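PDB 3VU0: putative uncharacterized protein from Archaeoglobus fulgidus, which is the C-terminal globular domain of an archaeal AglB protein, with helices packed on a mixed beta-sheet and a sequence match to the AglB core family. Local coordinates for residues W43-Y46 with A51-C54; M5-A10 with Y87-E92. One frame throughout, in Å; residues are numbered along the deposited sequence.

Contact 1 of 2, residues W43-Y46 with A51-C54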
loop_
_atom_site.group_PDB
_atom_site.type_symbol
_atom_site.label_atom_id
_atom_site.label_comp_id
_atom_site.label_asym_id
_atom_site.label_seq_id
_atom_site.Cartn_x
_atom_site.Cartn_y
_atom_site.Cartn_z
ATOM N N TRP A 43 6.925 -0.770 -11.807
ATOM C CA TRP A 43 5.779 -0.558 -12.681
ATOM C C TRP A 43 5.322 0.893 -12.602
ATOM O O TRP A 43 5.089 1.550 -13.621
ATOM C CB TRP A 43 4.612 -1.466 -12.285
ATOM C CG TRP A 43 4.708 -2.873 -12.790
ATOM C CD1 TRP A 43 5.559 -3.351 -13.748
ATOM C CD2 TRP A 43 3.868 -3.972 -12.416
ATOM N NE1 TRP A 43 5.296 -4.676 -13.997
ATOM C CE2 TRP A 43 4.261 -5.083 -13.193
ATOM C CE3 TRP A 43 2.815 -4.124 -11.499
ATOM C CZ2 TRP A 43 3.639 -6.331 -13.085
ATOM C CZ3 TRP A 43 2.196 -5.364 -11.390
ATOM C CH2 TRP A 43 2.612 -6.454 -12.182
ATOM N N ILE A 44 5.187 1.387 -11.379
ATOM C CA ILE A 44 4.743 2.749 -11.163
ATOM C C ILE A 44 5.766 3.749 -11.691
ATOM O O ILE A 44 5.409 4.727 -12.353
ATOM C CB ILE A 44 4.491 2.990 -9.666
ATOM C CG1 ILE A 44 3.365 2.065 -9.193
ATOM C CG2 ILE A 44 4.128 4.450 -9.415
ATOM C CD1 ILE A 44 3.114 2.108 -7.698
ATOM N N LEU A 45 7.038 3.483 -11.415
ATOM C CA LEU A 45 8.116 4.362 -11.849
ATOM C C LEU A 45 8.331 4.365 -13.365
ATOM O O LEU A 45 8.437 5.427 -13.979
ATOM C CB LEU A 45 9.429 3.964 -11.163
ATOM C CG LEU A 45 10.355 5.052 -10.599
ATOM C CD1 LEU A 45 11.787 4.547 -10.678
ATOM C CD2 LEU A 45 10.228 6.352 -11.380
ATOM N N TYR A 46 8.383 3.183 -13.970
ATOM C CA TYR A 46 8.638 3.088 -15.406
ATOM C C TYR A 46 7.437 3.009 -16.339
ATOM O O TYR A 46 7.548 3.359 -17.512
ATOM C CB TYR A 46 9.588 1.914 -15.674
ATOM C CG TYR A 46 10.913 2.089 -14.965
ATOM C CD1 TYR A 46 11.745 3.167 -15.265
ATOM C CD2 TYR A 46 11.308 1.216 -13.953
ATOM C CE1 TYR A 46 12.934 3.376 -14.571
ATOM C CE2 TYR A 46 12.496 1.416 -13.253
ATOM C CZ TYR A 46 13.302 2.497 -13.566
ATOM O OH TYR A 46 14.467 2.707 -12.867
ATOM N N ALA A 51 7.275 9.010 -9.427
ATOM C CA ALA A 51 8.241 8.701 -8.380
ATOM C C ALA A 51 7.614 7.797 -7.317
ATOM O O ALA A 51 6.430 7.925 -7.000
ATOM C CB ALA A 51 8.742 9.993 -7.738
ATOM N N VAL A 52 8.413 6.896 -6.756
ATOM C CA VAL A 52 7.906 5.976 -5.742
ATOM C C VAL A 52 8.680 6.004 -4.430
ATOM O O VAL A 52 9.825 6.459 -4.367
ATOM C CB VAL A 52 7.911 4.514 -6.262
ATOM C CG1 VAL A 52 6.981 4.381 -7.460
ATOM C CG2 VAL A 52 9.331 4.097 -6.647
ATOM N N VAL A 53 8.034 5.514 -3.378
ATOM C CA VAL A 53 8.658 5.438 -2.071
ATOM C C VAL A 53 9.661 4.290 -2.098
ATOM O O VAL A 53 10.698 4.354 -1.445
ATOM C CB VAL A 53 7.614 5.174 -0.966
ATOM C CG1 VAL A 53 8.309 4.858 0.356
ATOM C CG2 VAL A 53 6.718 6.389 -0.815
ATOM N N CYS A 54 9.356 3.247 -2.870
ATOM C CA CYS A 54 10.250 2.096 -2.966
ATOM C C CYS A 54 10.019 1.256 -4.219
ATOM O O CYS A 54 8.892 1.125 -4.695
ATOM C CB CYS A 54 10.096 1.215 -1.721
ATOM S SG CYS A 54 8.418 0.600 -1.434
#

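Contact 2 of 2, residues M5-A10 with Y87-E92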
loop_
_atom_site.group_PDB
_atom_site.type_symbol
_atom_site.label_atom_id
_atom_site.label_comp_id
_atom_site.label_asym_id
_atom_site.label_seq_id
_atom_site.Cartn_x
_atom_site.Cartn_y
_atom_site.Cartn_z
HETATM N N MSE A 5 -4.796 -7.321 -15.756
HETATM C CA MSE A 5 -5.656 -6.376 -16.456
HETATM C C MSE A 5 -5.881 -5.139 -15.588
HETATM O O MSE A 5 -5.778 -4.003 -16.062
HETATM C CB MSE A 5 -6.998 -7.029 -16.783
HETATM C CG MSE A 5 -7.608 -6.539 -18.078
HETATM SE SE MSE A 5 -6.457 -6.972 -19.574
HETATM C CE MSE A 5 -7.134 -8.748 -19.946
ATOM N N ASP A 6 -6.190 -5.367 -14.316
ATOM C CA ASP A 6 -6.417 -4.272 -13.381
ATOM C C ASP A 6 -5.191 -3.362 -13.287
ATOM O O ASP A 6 -5.315 -2.136 -13.317
ATOM C CB ASP A 6 -6.763 -4.814 -11.987
ATOM C CG ASP A 6 -8.122 -5.498 -11.939
ATOM O OD1 ASP A 6 -8.957 -5.240 -12.834
ATOM O OD2 ASP A 6 -8.365 -6.282 -10.996
ATOM N N TRP A 7 -4.006 -3.956 -13.172
ATOM C CA TRP A 7 -2.784 -3.167 -13.077
ATOM C C TRP A 7 -2.553 -2.326 -14.327
ATOM O O TRP A 7 -2.155 -1.163 -14.241
ATOM C CB TRP A 7 -1.573 -4.075 -12.835
ATOM C CG TRP A 7 -1.211 -4.180 -11.391
ATOM C CD1 TRP A 7 -1.342 -5.277 -10.582
ATOM C CD2 TRP A 7 -0.677 -3.137 -10.570
ATOM N NE1 TRP A 7 -0.926 -4.976 -9.308
ATOM C CE2 TRP A 7 -0.515 -3.669 -9.271
ATOM C CE3 TRP A 7 -0.329 -1.798 -10.802
ATOM C CZ2 TRP A 7 -0.007 -2.914 -8.211
ATOM C CZ3 TRP A 7 0.175 -1.048 -9.747
ATOM C CH2 TRP A 7 0.328 -1.609 -8.464
ATOM N N LYS A 8 -2.805 -2.925 -15.485
ATOM C CA LYS A 8 -2.632 -2.240 -16.760
ATOM C C LYS A 8 -3.505 -0.992 -16.808
ATOM O O LYS A 8 -3.056 0.082 -17.211
ATOM C CB LYS A 8 -2.995 -3.178 -17.908
ATOM N N GLU A 9 -4.754 -1.141 -16.384
ATOM C CA GLU A 9 -5.691 -0.028 -16.383
ATOM C C GLU A 9 -5.308 1.006 -15.331
ATOM O O GLU A 9 -5.438 2.209 -15.552
ATOM C CB GLU A 9 -7.110 -0.524 -16.107
ATOM C CG GLU A 9 -8.166 0.503 -16.469
ATOM C CD GLU A 9 -9.514 0.225 -15.837
ATOM O OE1 GLU A 9 -9.844 -0.957 -15.609
ATOM O OE2 GLU A 9 -10.254 1.199 -15.583
ATOM N N ALA A 10 -4.839 0.533 -14.183
ATOM C CA ALA A 10 -4.446 1.425 -13.099
ATOM C C ALA A 10 -3.238 2.267 -13.483
ATOM O O ALA A 10 -3.215 3.480 -13.261
ATOM C CB ALA A 10 -4.143 0.615 -11.841
ATOM N N TYR A 87 -0.013 10.149 -3.043
ATOM C CA TYR A 87 -0.939 9.080 -3.403
ATOM C C TYR A 87 -0.455 7.745 -2.860
ATOM O O TYR A 87 0.747 7.524 -2.719
ATOM C CB TYR A 87 -1.060 8.977 -4.926
ATOM C CG TYR A 87 -1.511 10.264 -5.573
ATOM C CD1 TYR A 87 -2.829 10.705 -5.445
ATOM C CD2 TYR A 87 -0.614 11.056 -6.287
ATOM C CE1 TYR A 87 -3.243 11.908 -6.014
ATOM C CE2 TYR A 87 -1.017 12.264 -6.859
ATOM C CZ TYR A 87 -2.332 12.681 -6.719
ATOM O OH TYR A 87 -2.741 13.862 -7.285
ATOM N N VAL A 88 -1.403 6.859 -2.565
ATOM C CA VAL A 88 -1.086 5.531 -2.052
ATOM C C VAL A 88 -1.789 4.500 -2.925
ATOM O O VAL A 88 -2.938 4.689 -3.304
ATOM C CB VAL A 88 -1.574 5.357 -0.598
ATOM C CG1 VAL A 88 -1.287 3.936 -0.118
ATOM C CG2 VAL A 88 -0.891 6.374 0.309
ATOM N N VAL A 89 -1.087 3.423 -3.264
ATOM C CA VAL A 89 -1.673 2.363 -4.075
ATOM C C VAL A 89 -1.687 1.059 -3.287
ATOM O O VAL A 89 -0.647 0.598 -2.811
ATOM C CB VAL A 89 -0.883 2.148 -5.392
ATOM C CG1 VAL A 89 -1.482 0.983 -6.183
ATOM C CG2 VAL A 89 -0.921 3.412 -6.226
ATOM N N THR A 90 -2.872 0.482 -3.126
ATOM C CA THR A 90 -3.007 -0.781 -2.409
ATOM C C THR A 90 -3.432 -1.855 -3.400
ATOM O O THR A 90 -3.992 -1.554 -4.452
ATOM C CB THR A 90 -4.058 -0.700 -1.270
ATOM O OG1 THR A 90 -5.342 -0.385 -1.823
ATOM C CG2 THR A 90 -3.667 0.371 -0.259
ATOM N N VAL A 91 -3.171 -3.111 -3.057
ATOM C CA VAL A 91 -3.514 -4.221 -3.941
ATOM C C VAL A 91 -4.109 -5.345 -3.103
ATOM O O VAL A 91 -3.648 -5.602 -1.992
ATOM C CB VAL A 91 -2.256 -4.730 -4.678
ATOM C CG1 VAL A 91 -2.639 -5.765 -5.724
ATOM C CG2 VAL A 91 -1.531 -3.560 -5.318
ATOM N N GLU A 92 -5.126 -6.018 -3.633
ATOM C CA GLU A 92 -5.783 -7.087 -2.888
ATOM C C GLU A 92 -4.856 -8.184 -2.361
ATOM O O GLU A 92 -5.053 -8.664 -1.247
ATOM C CB GLU A 92 -6.908 -7.725 -3.718
ATOM C CG GLU A 92 -7.792 -8.670 -2.894
ATOM C CD GLU A 92 -8.912 -9.310 -3.701
ATOM O OE1 GLU A 92 -9.693 -10.098 -3.119
ATOM O OE2 GLU A 92 -9.015 -9.029 -4.912
#

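Contact 1 of 2, residues W43-Y46 with A51-C54
The short helix 41-46, which starts at the glycine of the WWDYG signature of the AglB family, is followed by a tight return of the chain, and this contact is the apolar seam between that helix and the returning loop. Val52 fills the seam, with both its methyl groups turned to the helix. CG1 reaches deepest, pressing on Ile44 CG2 at 3.5 Å, tighter than ordinary van der Waals contact, and on the branch point Ile44 CB at 3.6 Å. The same methyl rests 4.1 Å from the backbone atom Leu45 N, so it sits against the helix backbone as well as the side chain. With chi1 at -63°, Ile44 swings CG2 anti to its own amide nitrogen and presents that methyl, rather than its longer CG1 branch, to Val52. The other methyl, Val52 CG2, meets Leu45 at CG, 4.2 Å away, the two side chains crossing at a slant. Ala51 adds backbone only: its CB points away from the helix, and it is Ala51 CA that lies 4.3 Å from Leu45 CD2. No hydrogen bond joins the two segments; a backbone hydrogen bond between Ile44 and Lys50 ties the helix to the connection that follows it. Ala51 and Val53 make backbone bonds to Val34, which sets the loop beside strand 33-35, and Gln21 OE1 accepts a hydrogen bond from Ala51 N. Behind the seam, Ile44 reaches Met14 of helix 5-17 and touches Ser36, whereas Leu45 extends to Asn55 farther along the loop.

Contact 2 of 2, residues M5-A10 with Y87-E92
Helix 5-17 lies over one face of the sheet at strand 85-91, the nearest alpha carbons, Trp7 CA and Val91 CA, being 9.2 Å apart, and one large side chain bridges the gap. The indole of Trp7 does so. Its CB leaves the helix neither straight at the strand nor away from it, and an unusual chi1 of -96° with chi2 at 111° brings the benzo end of the ring system up to the sheet. There CZ2 meets Val91 CG2, the modelled 3.3 Å being shorter than expected and doubtful in its exact value, and CH2 lies 3.9 Å from Val89 CG1. The pyrrole end is used too: NE1 is 4.0 Å from Val91 CG1, so both methyls of Val91 bear on the indole while Val89 offers one. The methyls come at the ring obliquely; the Val91 side chain crosses that of Trp7 at about a right angle. In the alternation of an extended strand, Val89 and Val91 project to the helix, whereas Thr90 between them points to the other face. All three touching residues are buried, and the contact rests on the two valines and the indole, with no hydrogen bond across it. At the start of the helix Trp7 N is held by Thr4 OG1. Around this pair, Trp7 also packs on Val156 of strand 156-161 and on the ring of Tyr40, and Val91 touches Tyr40 as well. On the reverse face of the sheet, Thr90 meets helix 132-138, bonding His137 ND1 through OG1, while in the sheet the strand runs between 33-35, parallel, and 156-161, antiparallel.

How the contacts relate
Contact 1 is local, with four residues between its segments, and is nested inside the much longer loop that contact 2 closes. Their centres are 12 Å apart, but they touch directly: Trp43 CZ3, from the helix of contact 1, rests 3.6 Å from Trp7 CG of contact 2, the two indole planes inclined at about 60°. Strand 33-35 and the residue after it give a second connection, because Val34 bonds the backbone of Ala51 and Val53, Leu35 bonds that of Tyr87 and Val89, and Ser36, whose OG bonds Val89 O, is also touched by the side chain of Ile44. On the helix that carries Trp7 in contact 2, Glu9 OE2 weakly bonds a MES molecule, probably from the crystallisation liquor.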